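Local coordinates for conserved hypothetical protein (Nitrosomonas europaea, PDB 1XFS) that is of unknown function but belongs to the AHA1 family, whose Bet v 1-like fold suggests a role in binding small hydrophobic ligands or partner proteins, at residues R16-P21 and Q159-L164; V20-V25 and S125-T130; L24-L29 and I118-T123; T30-L35 and S47-D52. All blocks are in the same frame, centred on the assembly; numbering follows the deposited sequence.

The four contacts of this helix-grip domain join its helices to one curved antiparallel sheet, from one edge strand to the other. The first segments follow one another along the chain (16-21, 20-25, 24-29, 30-35) while their partners come in reverse order (159-164, 125-130, 118-123, 47-52), so each contact is enclosed by the one before it. Contact 1 ties edge strand 11-18 to helix 149-167; contacts 2 and 3, centres about 5 Å apart, seat helix 22-30 on the adjacent strands 127-134 and 115-122. Contact 4, its centre about 18 Å from that of contact 1, carries helix 32-35 to the other edge strand, 45-51. Consecutive elements thus bridge the sheet's two outermost strands.

Contact 1 (R16-P21 and Q159-L164); sequences RELAVP and QLEELL
Glu161 reaches from helix 149-167 to the end of strand 11-18, where its carboxylate takes the one hydrogen bond between the two segments. Ala19 N donates to Glu161 OE1 over 2.9 Å, and the N-H points almost straight at the oxygen (174°) while meeting it from above the carboxylate plane. The fully extended side chain, with CG anti to the backbone N (chi1 -166°), delivers OE1 to the chain just where Ala19 centres an inverse gamma turn. A long, weak ion pair links the same oxygen to Lys165. Replacing Glu161 by an alanine would probably leave Ala19 N without this acceptor and the turn less firmly held.

Apolar contacts flank the bond. The Leu18 and Glu161 side chains lie alongside each other, pointing opposite ways, and Leu18 CD2 lies 3.9 Å from Glu161 CB; the same methyl also meets Leu160 CD2 at 4.2 Å. Further along, Val20 crosses Leu164 at about a right angle, its CG1 4.0 Å from Leu164 CD1, and both side chains also touch Val25 of helix 22-30. Helix segment 159-164 runs only 7° from parallel to strand 16-18, as expected of the helix-grip, Bet v 1-like fold, whose long carboxy-terminal helix packs against the sheet.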
loop_
_atom_site.group_PDB
_atom_site.type_symbol
_atom_site.label_atom_id
_atom_site.label_comp_id
_atom_site.label_asym_id
_atom_site.label_seq_id
_atom_site.Cartn_x
_atom_site.Cartn_y
_atom_site.Cartn_z
ATOM N N ARG A 16 -23.231 5.713 -6.021
ATOM C CA ARG A 16 -24.260 6.659 -5.613
ATOM C C ARG A 16 -24.128 7.988 -6.347
ATOM O O ARG A 16 -23.054 8.331 -6.841
ATOM C CB ARG A 16 -24.176 6.901 -4.101
ATOM C CG ARG A 16 -24.554 5.686 -3.249
ATOM C CD ARG A 16 -26.064 5.514 -3.195
ATOM N NE ARG A 16 -26.676 6.621 -2.468
ATOM C CZ ARG A 16 -26.736 6.699 -1.141
ATOM N NH1 ARG A 16 -26.230 5.726 -0.395
ATOM N NH2 ARG A 16 -27.278 7.760 -0.560
ATOM N N GLU A 17 -25.228 8.726 -6.430
ATOM C CA GLU A 17 -25.228 10.032 -7.084
ATOM C C GLU A 17 -25.549 11.072 -6.016
ATOM O O GLU A 17 -26.598 11.004 -5.381
ATOM C CB GLU A 17 -26.296 10.082 -8.184
ATOM C CG GLU A 17 -26.136 9.036 -9.278
ATOM C CD GLU A 17 -24.969 9.319 -10.208
ATOM O OE1 GLU A 17 -24.680 8.465 -11.071
ATOM O OE2 GLU A 17 -24.346 10.394 -10.085
ATOM N N LEU A 18 -24.644 12.023 -5.806
ATOM C CA LEU A 18 -24.863 13.069 -4.811
ATOM C C LEU A 18 -25.083 14.413 -5.491
ATOM O O LEU A 18 -24.346 14.776 -6.404
ATOM C CB LEU A 18 -23.670 13.183 -3.856
ATOM C CG LEU A 18 -23.353 11.997 -2.942
ATOM C CD1 LEU A 18 -22.663 10.908 -3.741
ATOM C CD2 LEU A 18 -22.456 12.459 -1.801
ATOM N N ALA A 19 -26.096 15.148 -5.038
ATOM C CA ALA A 19 -26.412 16.454 -5.610
ATOM C C ALA A 19 -25.545 17.531 -4.968
ATOM O O ALA A 19 -26.045 18.514 -4.416
ATOM C CB ALA A 19 -27.888 16.766 -5.402
ATOM N N VAL A 20 -24.235 17.327 -5.057
ATOM C CA VAL A 20 -23.247 18.230 -4.498
ATOM C C VAL A 20 -22.058 18.251 -5.454
ATOM O O VAL A 20 -21.735 17.237 -6.070
ATOM C CB VAL A 20 -22.780 17.723 -3.109
ATOM C CG1 VAL A 20 -21.615 18.548 -2.601
ATOM C CG2 VAL A 20 -23.944 17.778 -2.129
ATOM N N PRO A 21 -21.408 19.415 -5.611
ATOM C CA PRO A 21 -20.248 19.547 -6.502
ATOM C C PRO A 21 -19.067 18.695 -6.031
ATOM O O PRO A 21 -18.918 18.436 -4.838
ATOM C CB PRO A 21 -19.949 21.045 -6.454
ATOM C CG PRO A 21 -20.375 21.412 -5.070
ATOM C CD PRO A 21 -21.696 20.697 -4.948
ATOM N N GLN A 159 -25.374 10.181 4.851
ATOM C CA GLN A 159 -24.993 11.145 5.875
ATOM C C GLN A 159 -24.055 12.190 5.286
ATOM O O GLN A 159 -24.099 13.366 5.651
ATOM C CB GLN A 159 -24.314 10.425 7.043
ATOM C CG GLN A 159 -25.249 9.472 7.769
ATOM C CD GLN A 159 -24.568 8.655 8.852
ATOM O OE1 GLN A 159 -25.227 7.918 9.585
ATOM N NE2 GLN A 159 -23.249 8.776 8.954
ATOM N N LEU A 160 -23.197 11.753 4.369
ATOM C CA LEU A 160 -22.253 12.661 3.725
ATOM C C LEU A 160 -22.993 13.721 2.913
ATOM O O LEU A 160 -22.749 14.923 3.068
ATOM C CB LEU A 160 -21.314 11.879 2.802
ATOM C CG LEU A 160 -20.360 12.699 1.930
ATOM C CD1 LEU A 160 -19.495 13.597 2.806
ATOM C CD2 LEU A 160 -19.482 11.759 1.107
ATOM N N GLU A 161 -23.899 13.276 2.049
ATOM C CA GLU A 161 -24.652 14.203 1.217
ATOM C C GLU A 161 -25.439 15.184 2.081
ATOM O O GLU A 161 -25.517 16.370 1.767
ATOM C CB GLU A 161 -25.604 13.442 0.293
ATOM C CG GLU A 161 -26.179 14.303 -0.826
ATOM C CD GLU A 161 -27.146 13.550 -1.711
ATOM O OE1 GLU A 161 -27.561 14.108 -2.749
ATOM O OE2 GLU A 161 -27.499 12.402 -1.365
ATOM N N GLU A 162 -26.013 14.687 3.170
ATOM C CA GLU A 162 -26.789 15.531 4.073
ATOM C C GLU A 162 -25.917 16.602 4.724
ATOM O O GLU A 162 -26.331 17.751 4.878
ATOM C CB GLU A 162 -27.447 14.672 5.156
ATOM C CG GLU A 162 -28.237 15.462 6.185
ATOM C CD GLU A 162 -28.824 14.576 7.266
ATOM O OE1 GLU A 162 -28.044 13.965 8.029
ATOM O OE2 GLU A 162 -30.068 14.486 7.349
ATOM N N LEU A 163 -24.704 16.214 5.103
ATOM C CA LEU A 163 -23.762 17.121 5.742
ATOM C C LEU A 163 -23.303 18.247 4.823
ATOM O O LEU A 163 -23.324 19.421 5.199
ATOM C CB LEU A 163 -22.537 16.340 6.226
ATOM C CG LEU A 163 -21.370 17.154 6.795
ATOM C CD1 LEU A 163 -21.785 17.801 8.107
ATOM C CD2 LEU A 163 -20.167 16.240 7.014
ATOM N N LEU A 164 -22.884 17.882 3.617
ATOM C CA LEU A 164 -22.393 18.856 2.649
ATOM C C LEU A 164 -23.447 19.859 2.203
ATOM O O LEU A 164 -23.128 21.012 1.910
ATOM C CB LEU A 164 -21.809 18.126 1.438
ATOM C CG LEU A 164 -20.596 17.240 1.766
ATOM C CD1 LEU A 164 -20.129 16.525 0.507
ATOM C CD2 LEU A 164 -19.475 18.098 2.344
#

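Contact 2 (V20-V25 and S125-T130); sequences VPVNLV and SGTRYT
Thr127 is the polar centre of this contact, its hydroxyl directed at the backbone just ahead of helix 22-30. Thr127 OG1 donates to Val20 O over 2.7 Å, arriving at a C=O...donor angle of 147° and tilted 19° from the carbonyl plane. The hydroxyl lies anti to its own carbonyl carbon (chi1 -50°), which leaves the methyl CG2 anti to the backbone N, on the side where Val22 packs. Val22 N is also near, 3.0 Å from Thr127 OG1, but the angle is too poor for a bond. A valine in place of Thr127 would probably leave Val20 O without this donor and put a methyl against a polar stretch of backbone.

The site is where strand 11-18 gives way to helix 22-30 in the Bet v 1-like fold, with Pro21 as N-cap; Thr127, whose backbone pairs with Leu18, opens the neighbouring strand 127-134.

Van der Waals contacts complete the fit. Val22 crosses Thr127 at about a right angle, its CG2 4.1 Å from Thr127 CG2. Val25 lies alongside the same threonine, pointing the other way, and brings its CG2 within 3.9 Å of Thr127 CB. The backbone also comes close at Gly126, whose C is 3.2 Å from Val20 O.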
loop_
_atom_site.group_PDB
_atom_site.type_symbol
_atom_site.label_atom_id
_atom_site.label_comp_id
_atom_site.label_asym_id
_atom_site.label_seq_id
_atom_site.Cartn_x
_atom_site.Cartn_y
_atom_site.Cartn_z
ATOM N N VAL A 20 -24.235 17.327 -5.057
ATOM C CA VAL A 20 -23.247 18.230 -4.498
ATOM C C VAL A 20 -22.058 18.251 -5.454
ATOM O O VAL A 20 -21.735 17.237 -6.070
ATOM C CB VAL A 20 -22.780 17.723 -3.109
ATOM C CG1 VAL A 20 -21.615 18.548 -2.601
ATOM C CG2 VAL A 20 -23.944 17.778 -2.129
ATOM N N PRO A 21 -21.408 19.415 -5.611
ATOM C CA PRO A 21 -20.248 19.547 -6.502
ATOM C C PRO A 21 -19.067 18.695 -6.031
ATOM O O PRO A 21 -18.918 18.436 -4.838
ATOM C CB PRO A 21 -19.949 21.045 -6.454
ATOM C CG PRO A 21 -20.375 21.412 -5.070
ATOM C CD PRO A 21 -21.696 20.697 -4.948
ATOM N N VAL A 22 -18.231 18.279 -6.975
ATOM C CA VAL A 22 -17.087 17.425 -6.679
ATOM C C VAL A 22 -16.086 18.026 -5.702
ATOM O O VAL A 22 -15.478 17.302 -4.907
ATOM C CB VAL A 22 -16.341 17.020 -7.977
ATOM C CG1 VAL A 22 -15.644 18.236 -8.593
ATOM C CG2 VAL A 22 -15.340 15.916 -7.680
ATOM N N ASN A 23 -15.904 19.342 -5.753
ATOM C CA ASN A 23 -14.958 19.989 -4.849
ATOM C C ASN A 23 -15.401 19.814 -3.398
ATOM O O ASN A 23 -14.578 19.562 -2.518
ATOM C CB ASN A 23 -14.810 21.480 -5.196
ATOM C CG ASN A 23 -16.086 22.269 -4.975
ATOM O OD1 ASN A 23 -17.139 21.942 -5.518
ATOM N ND2 ASN A 23 -15.993 23.324 -4.173
ATOM N N LEU A 24 -16.703 19.930 -3.151
ATOM C CA LEU A 24 -17.224 19.771 -1.797
ATOM C C LEU A 24 -17.154 18.324 -1.331
ATOM O O LEU A 24 -16.802 18.054 -0.186
ATOM C CB LEU A 24 -18.667 20.263 -1.713
ATOM C CG LEU A 24 -18.864 21.769 -1.859
ATOM C CD1 LEU A 24 -20.345 22.081 -1.701
ATOM C CD2 LEU A 24 -18.046 22.515 -0.811
ATOM N N VAL A 25 -17.500 17.396 -2.221
ATOM C CA VAL A 25 -17.458 15.981 -1.886
ATOM C C VAL A 25 -16.032 15.609 -1.502
ATOM O O VAL A 25 -15.803 14.893 -0.518
ATOM C CB VAL A 25 -17.913 15.105 -3.074
ATOM C CG1 VAL A 25 -17.738 13.624 -2.739
ATOM C CG2 VAL A 25 -19.374 15.398 -3.396
ATOM N N SER A 125 -25.586 17.446 -12.420
ATOM C CA SER A 125 -26.309 17.837 -11.218
ATOM C C SER A 125 -25.514 17.673 -9.924
ATOM O O SER A 125 -25.957 18.115 -8.865
ATOM C CB SER A 125 -27.609 17.040 -11.111
ATOM O OG SER A 125 -27.345 15.650 -11.072
ATOM N N GLY A 126 -24.352 17.033 -9.998
ATOM C CA GLY A 126 -23.565 16.852 -8.790
ATOM C C GLY A 126 -22.307 16.030 -8.980
ATOM O O GLY A 126 -21.455 16.365 -9.802
ATOM N N THR A 127 -22.188 14.952 -8.210
ATOM C CA THR A 127 -21.018 14.090 -8.297
ATOM C C THR A 127 -21.402 12.620 -8.240
ATOM O O THR A 127 -22.246 12.216 -7.438
ATOM C CB THR A 127 -20.026 14.353 -7.141
ATOM O OG1 THR A 127 -19.761 15.755 -7.049
ATOM C CG2 THR A 127 -18.711 13.612 -7.390
ATOM N N ARG A 128 -20.784 11.823 -9.105
ATOM C CA ARG A 128 -21.029 10.393 -9.121
ATOM C C ARG A 128 -19.975 9.804 -8.188
ATOM O O ARG A 128 -18.776 10.018 -8.378
ATOM C CB ARG A 128 -20.879 9.833 -10.536
ATOM C CG ARG A 128 -21.137 8.340 -10.645
ATOM C CD ARG A 128 -21.338 7.945 -12.095
ATOM N NE ARG A 128 -22.416 8.725 -12.697
ATOM C CZ ARG A 128 -22.841 8.581 -13.946
ATOM N NH1 ARG A 128 -22.282 7.680 -14.741
ATOM N NH2 ARG A 128 -23.832 9.340 -14.399
ATOM N N TYR A 129 -20.437 9.088 -7.169
ATOM C CA TYR A 129 -19.562 8.480 -6.173
ATOM C C TYR A 129 -19.521 6.970 -6.317
ATOM O O TYR A 129 -20.555 6.308 -6.305
ATOM C CB TYR A 129 -20.051 8.850 -4.764
ATOM C CG TYR A 129 -19.375 8.101 -3.630
ATOM C CD1 TYR A 129 -19.757 6.801 -3.298
ATOM C CD2 TYR A 129 -18.343 8.686 -2.902
ATOM C CE1 TYR A 129 -19.127 6.101 -2.270
ATOM C CE2 TYR A 129 -17.704 7.994 -1.868
ATOM C CZ TYR A 129 -18.100 6.704 -1.559
ATOM O OH TYR A 129 -17.468 6.006 -0.554
ATOM N N THR A 130 -18.318 6.424 -6.448
ATOM C CA THR A 130 -18.162 4.988 -6.576
ATOM C C THR A 130 -17.159 4.523 -5.520
ATOM O O THR A 130 -16.045 5.040 -5.446
ATOM C CB THR A 130 -17.668 4.616 -7.997
ATOM O OG1 THR A 130 -18.622 5.069 -8.968
ATOM C CG2 THR A 130 -17.502 3.113 -8.135
#

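Contact 3 (L24-L29 and I118-T123); sequences LVWRGL and IELQPT
Leu120 points from strand 115-122 toward the sheet-facing side of helix 22-30, and its two methyls divide the work of meeting three helix side chains. Its CG lies anti to the carbonyl carbon (chi1 -57°), a rotation that sends the fork outward between Val25, Trp26 and Leu29. Val25 meets it obliquely: CG1, the branch anti to the backbone N and distinct from the one that faces Thr127, lies 3.7 Å from Leu120 CD2 and almost as near the other methyl.

Trp26 comes in at about a right angle to the leucine. Its indole offers an edge, with Leu120 CD1 lying in the ring plane 3.9 Å from Trp26 CE3, so this is a methyl against a rim and not a CH-pi contact over a face. The Trp26 side chain also touches Leu86 of strand 85-89.

Leu29, one helical turn beyond Val25, approaches Leu120 tip to tip, with Leu29 CD1 4.0 Å from Leu120 CD1. The same Leu29 methyl has a second neighbour in Ile118 CG2 at 3.9 Å, where the side chains pass at a slant. Ile118 and Leu120 alternate with Glu119, whose side chain leaves on the other face of the strand.

All five touching residues are buried, and the contact is wholly apolar. Tyr129 of strand 127-134 packs against both Ile118 and Leu120, extending the layer across the sheet. The segment axes run 162° apart and 10.2 Å from each other, nearly antiparallel: a helix laid along a strand of a curved antiparallel sheet, as in the helix-grip architecture of Bet v 1-like proteins.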
loop_
_atom_site.group_PDB
_atom_site.type_symbol
_atom_site.label_atom_id
_atom_site.label_comp_id
_atom_site.label_asym_id
_atom_site.label_seq_id
_atom_site.Cartn_x
_atom_site.Cartn_y
_atom_site.Cartn_z
ATOM N N LEU A 24 -16.703 19.930 -3.151
ATOM C CA LEU A 24 -17.224 19.771 -1.797
ATOM C C LEU A 24 -17.154 18.324 -1.331
ATOM O O LEU A 24 -16.802 18.054 -0.186
ATOM C CB LEU A 24 -18.667 20.263 -1.713
ATOM C CG LEU A 24 -18.864 21.769 -1.859
ATOM C CD1 LEU A 24 -20.345 22.081 -1.701
ATOM C CD2 LEU A 24 -18.046 22.515 -0.811
ATOM N N VAL A 25 -17.500 17.396 -2.221
ATOM C CA VAL A 25 -17.458 15.981 -1.886
ATOM C C VAL A 25 -16.032 15.609 -1.502
ATOM O O VAL A 25 -15.803 14.893 -0.518
ATOM C CB VAL A 25 -17.913 15.105 -3.074
ATOM C CG1 VAL A 25 -17.738 13.624 -2.739
ATOM C CG2 VAL A 25 -19.374 15.398 -3.396
ATOM N N TRP A 26 -15.070 16.111 -2.266
ATOM C CA TRP A 26 -13.677 15.816 -1.976
ATOM C C TRP A 26 -13.303 16.290 -0.581
ATOM O O TRP A 26 -12.606 15.587 0.140
ATOM C CB TRP A 26 -12.763 16.466 -3.011
ATOM C CG TRP A 26 -11.311 16.144 -2.788
ATOM C CD1 TRP A 26 -10.349 16.979 -2.302
ATOM C CD2 TRP A 26 -10.660 14.892 -3.053
ATOM N NE1 TRP A 26 -9.131 16.329 -2.253
ATOM C CE2 TRP A 26 -9.298 15.046 -2.711
ATOM C CE3 TRP A 26 -11.097 13.655 -3.554
ATOM C CZ2 TRP A 26 -8.364 14.011 -2.852
ATOM C CZ3 TRP A 26 -10.162 12.619 -3.695
ATOM C CH2 TRP A 26 -8.815 12.810 -3.346
ATOM N N ARG A 27 -13.762 17.475 -0.193
ATOM C CA ARG A 27 -13.439 17.970 1.137
ATOM C C ARG A 27 -14.066 17.068 2.199
ATOM O O ARG A 27 -13.461 16.798 3.241
ATOM C CB ARG A 27 -13.915 19.413 1.312
ATOM C CG ARG A 27 -13.185 20.395 0.406
ATOM C CD ARG A 27 -13.661 21.817 0.638
ATOM N NE ARG A 27 -13.428 22.233 2.016
ATOM C CZ ARG A 27 -13.780 23.416 2.511
ATOM N NH1 ARG A 27 -14.384 24.307 1.738
ATOM N NH2 ARG A 27 -13.520 23.709 3.779
ATOM N N GLY A 28 -15.276 16.586 1.933
ATOM C CA GLY A 28 -15.931 15.706 2.885
ATOM C C GLY A 28 -15.171 14.405 3.095
ATOM O O GLY A 28 -15.160 13.848 4.191
ATOM N N LEU A 29 -14.523 13.921 2.042
ATOM C CA LEU A 29 -13.767 12.677 2.114
ATOM C C LEU A 29 -12.381 12.809 2.717
ATOM O O LEU A 29 -11.801 11.816 3.158
ATOM C CB LEU A 29 -13.617 12.085 0.712
ATOM C CG LEU A 29 -14.873 11.464 0.107
ATOM C CD1 LEU A 29 -14.691 11.316 -1.390
ATOM C CD2 LEU A 29 -15.135 10.118 0.764
ATOM N N ILE A 118 -11.982 4.983 -3.790
ATOM C CA ILE A 118 -13.100 5.896 -3.953
ATOM C C ILE A 118 -12.869 6.711 -5.215
ATOM O O ILE A 118 -11.848 7.374 -5.343
ATOM C CB ILE A 118 -13.209 6.870 -2.760
ATOM C CG1 ILE A 118 -13.348 6.094 -1.453
ATOM C CG2 ILE A 118 -14.382 7.811 -2.971
ATOM C CD1 ILE A 118 -14.494 5.101 -1.433
ATOM N N GLU A 119 -13.805 6.649 -6.157
ATOM C CA GLU A 119 -13.664 7.408 -7.390
ATOM C C GLU A 119 -14.791 8.416 -7.530
ATOM O O GLU A 119 -15.946 8.098 -7.266
ATOM C CB GLU A 119 -13.641 6.472 -8.601
ATOM C CG GLU A 119 -12.430 5.563 -8.646
ATOM C CD GLU A 119 -12.342 4.767 -9.931
ATOM O OE1 GLU A 119 -11.331 4.055 -10.120
ATOM O OE2 GLU A 119 -13.281 4.851 -10.751
ATOM N N LEU A 120 -14.449 9.633 -7.940
ATOM C CA LEU A 120 -15.446 10.685 -8.109
ATOM C C LEU A 120 -15.489 11.157 -9.552
ATOM O O LEU A 120 -14.469 11.192 -10.247
ATOM C CB LEU A 120 -15.126 11.883 -7.219
ATOM C CG LEU A 120 -15.004 11.666 -5.714
ATOM C CD1 LEU A 120 -14.635 12.983 -5.056
ATOM C CD2 LEU A 120 -16.323 11.138 -5.157
ATOM N N GLN A 121 -16.678 11.528 -9.999
ATOM C CA GLN A 121 -16.842 12.011 -11.355
ATOM C C GLN A 121 -17.913 13.086 -11.340
ATOM O O GLN A 121 -19.037 12.846 -10.912
ATOM C CB GLN A 121 -17.253 10.859 -12.273
ATOM C CG GLN A 121 -17.388 11.227 -13.744
ATOM C CD GLN A 121 -17.726 10.022 -14.608
ATOM O OE1 GLN A 121 -16.934 9.082 -14.717
ATOM N NE2 GLN A 121 -18.909 10.039 -15.217
ATOM N N PRO A 122 -17.571 14.304 -11.779
ATOM C CA PRO A 122 -18.596 15.350 -11.773
ATOM C C PRO A 122 -19.681 15.057 -12.805
ATOM O O PRO A 122 -19.405 14.488 -13.861
ATOM C CB PRO A 122 -17.800 16.619 -12.087
ATOM C CG PRO A 122 -16.657 16.118 -12.916
ATOM C CD PRO A 122 -16.270 14.828 -12.230
ATOM N N THR A 123 -20.917 15.421 -12.475
ATOM C CA THR A 123 -22.054 15.219 -13.366
ATOM C C THR A 123 -22.747 16.562 -13.546
ATOM O O THR A 123 -22.339 17.560 -12.953
ATOM C CB THR A 123 -23.081 14.233 -12.779
ATOM O OG1 THR A 123 -23.618 14.769 -11.563
ATOM C CG2 THR A 123 -22.431 12.886 -12.501
#

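Contact 4 (T30-L35 and S47-D52); sequences TEPELL and SDCRVD
Pro32 presses its ring against Val51, and this is the tight part of the contact between helix 32-35 and edge strand 45-51. Pro32 CG lies 3.6 Å from Val51 CB, with the CG2 methyl of the valine equally near, the two side chains crossing at a slant. On the strand side the valine spreads its branches: CG1, anti to the backbone N (chi1 167°), touches Thr30 O at 3.6 Å, while CG2 turns to Leu35 and meets its CD1 at 3.8 Å, the side chains at about a right angle. Glu31 O accepts from both Leu34 N and Leu35 N, which fixes the first turn that carries Pro32 and Leu35.

Cys49, two residues back along the strand, fills the next position. Cys49 SG lies 3.9 Å from Pro32 CB and 4.0 Å from Leu35 CD1, so across this contact the thiol packs against carbon. Pro32 CB also sits 3.6 Å from Cys49 O.

The other side is looser and more polar. Alternation along the strand turns Arg50 away from the helix, against Tyr60 of strand 58-64, and Glu33 is exposed, its carboxylate paired with Lys36. The side chain of Glu31, facing away from the strand, forms a salt bridge with Arg27. The contact belongs to the Bet v 1-like fold, in which two consecutive short helices link the first strand to the second, the two edges of the sheet; here the second of them packs on that second strand.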
loop_
_atom_site.group_PDB
_atom_site.type_symbol
_atom_site.label_atom_id
_atom_site.label_comp_id
_atom_site.label_asym_id
_atom_site.label_seq_id
_atom_site.Cartn_x
_atom_site.Cartn_y
_atom_site.Cartn_z
ATOM N N THR A 30 -11.864 14.031 2.763
ATOM C CA THR A 30 -10.503 14.251 3.231
ATOM C C THR A 30 -10.261 15.135 4.454
ATOM O O THR A 30 -9.145 15.158 4.981
ATOM C CB THR A 30 -9.668 14.803 2.074
ATOM O OG1 THR A 30 -10.227 16.050 1.637
ATOM C CG2 THR A 30 -9.694 13.826 0.903
ATOM N N GLU A 31 -11.274 15.866 4.902
ATOM C CA GLU A 31 -11.110 16.742 6.061
ATOM C C GLU A 31 -11.656 16.112 7.342
ATOM O O GLU A 31 -12.853 15.849 7.460
ATOM C CB GLU A 31 -11.797 18.088 5.807
ATOM C CG GLU A 31 -11.223 18.850 4.613
ATOM C CD GLU A 31 -11.832 20.231 4.442
ATOM O OE1 GLU A 31 -11.587 20.864 3.391
ATOM O OE2 GLU A 31 -12.545 20.691 5.363
ATOM N N PRO A 32 -10.778 15.869 8.326
ATOM C CA PRO A 32 -11.177 15.267 9.603
ATOM C C PRO A 32 -12.422 15.911 10.230
ATOM O O PRO A 32 -13.322 15.208 10.679
ATOM C CB PRO A 32 -9.927 15.436 10.466
ATOM C CG PRO A 32 -8.819 15.309 9.457
ATOM C CD PRO A 32 -9.333 16.157 8.307
ATOM N N GLU A 33 -12.473 17.241 10.243
ATOM C CA GLU A 33 -13.609 17.956 10.816
ATOM C C GLU A 33 -14.938 17.556 10.180
ATOM O O GLU A 33 -15.990 17.635 10.819
ATOM C CB GLU A 33 -13.407 19.470 10.690
ATOM C CG GLU A 33 -12.471 20.061 11.739
ATOM C CD GLU A 33 -13.107 20.135 13.120
ATOM O OE1 GLU A 33 -13.958 21.024 13.340
ATOM O OE2 GLU A 33 -12.767 19.300 13.986
ATOM N N LEU A 34 -14.891 17.132 8.919
ATOM C CA LEU A 34 -16.091 16.702 8.203
ATOM C C LEU A 34 -16.258 15.191 8.326
ATOM O O LEU A 34 -17.357 14.691 8.555
ATOM C CB LEU A 34 -15.995 17.095 6.723
ATOM C CG LEU A 34 -16.048 18.601 6.443
ATOM C CD1 LEU A 34 -15.778 18.888 4.966
ATOM C CD2 LEU A 34 -17.421 19.121 6.844
ATOM N N LEU A 35 -15.153 14.468 8.170
ATOM C CA LEU A 35 -15.164 13.017 8.270
ATOM C C LEU A 35 -15.812 12.517 9.552
ATOM O O LEU A 35 -16.600 11.578 9.529
ATOM C CB LEU A 35 -13.736 12.479 8.198
ATOM C CG LEU A 35 -13.130 12.354 6.799
ATOM C CD1 LEU A 35 -11.621 12.142 6.902
ATOM C CD2 LEU A 35 -13.787 11.192 6.069
ATOM N N SER A 47 -14.708 9.306 17.699
ATOM C CA SER A 47 -14.125 9.960 18.868
ATOM C C SER A 47 -12.846 10.716 18.533
ATOM O O SER A 47 -12.408 11.581 19.294
ATOM C CB SER A 47 -13.821 8.918 19.945
ATOM O OG SER A 47 -14.959 8.109 20.197
ATOM N N ASP A 48 -12.245 10.382 17.397
ATOM C CA ASP A 48 -11.020 11.038 16.970
ATOM C C ASP A 48 -10.757 10.690 15.510
ATOM O O ASP A 48 -11.134 9.621 15.034
ATOM C CB ASP A 48 -9.842 10.576 17.832
ATOM C CG ASP A 48 -8.661 11.537 17.776
ATOM O OD1 ASP A 48 -7.617 11.230 18.384
ATOM O OD2 ASP A 48 -8.782 12.602 17.139
ATOM N N CYS A 49 -10.110 11.604 14.806
ATOM C CA CYS A 49 -9.783 11.399 13.404
ATOM C C CYS A 49 -8.580 12.250 13.033
ATOM O O CYS A 49 -8.598 13.473 13.196
ATOM C CB CYS A 49 -10.978 11.756 12.515
ATOM S SG CYS A 49 -10.640 11.572 10.737
ATOM N N ARG A 50 -7.532 11.588 12.545
ATOM C CA ARG A 50 -6.300 12.255 12.134
ATOM C C ARG A 50 -6.049 11.877 10.677
ATOM O O ARG A 50 -6.130 10.702 10.309
ATOM C CB ARG A 50 -5.117 11.781 12.985
ATOM C CG ARG A 50 -5.209 12.131 14.466
ATOM C CD ARG A 50 -4.901 13.599 14.711
ATOM N NE ARG A 50 -3.535 13.945 14.317
ATOM C CZ ARG A 50 -3.006 15.158 14.442
ATOM N NH1 ARG A 50 -3.725 16.149 14.956
ATOM N NH2 ARG A 50 -1.760 15.385 14.047
ATOM N N VAL A 51 -5.749 12.876 9.854
ATOM C CA VAL A 51 -5.495 12.654 8.436
ATOM C C VAL A 51 -4.239 13.368 7.930
ATOM O O VAL A 51 -4.096 14.574 8.107
ATOM C CB VAL A 51 -6.705 13.141 7.582
ATOM C CG1 VAL A 51 -6.319 13.203 6.103
ATOM C CG2 VAL A 51 -7.895 12.207 7.778
ATOM N N ASP A 52 -3.324 12.610 7.322
ATOM C CA ASP A 52 -2.112 13.166 6.707
ATOM C C ASP A 52 -2.375 12.770 5.251
ATOM O O ASP A 52 -2.050 11.653 4.832
ATOM C CB ASP A 52 -0.843 12.485 7.246
ATOM C CG ASP A 52 0.440 13.035 6.620
ATOM O OD1 ASP A 52 1.525 12.477 6.892
ATOM O OD2 ASP A 52 0.375 14.029 5.866
#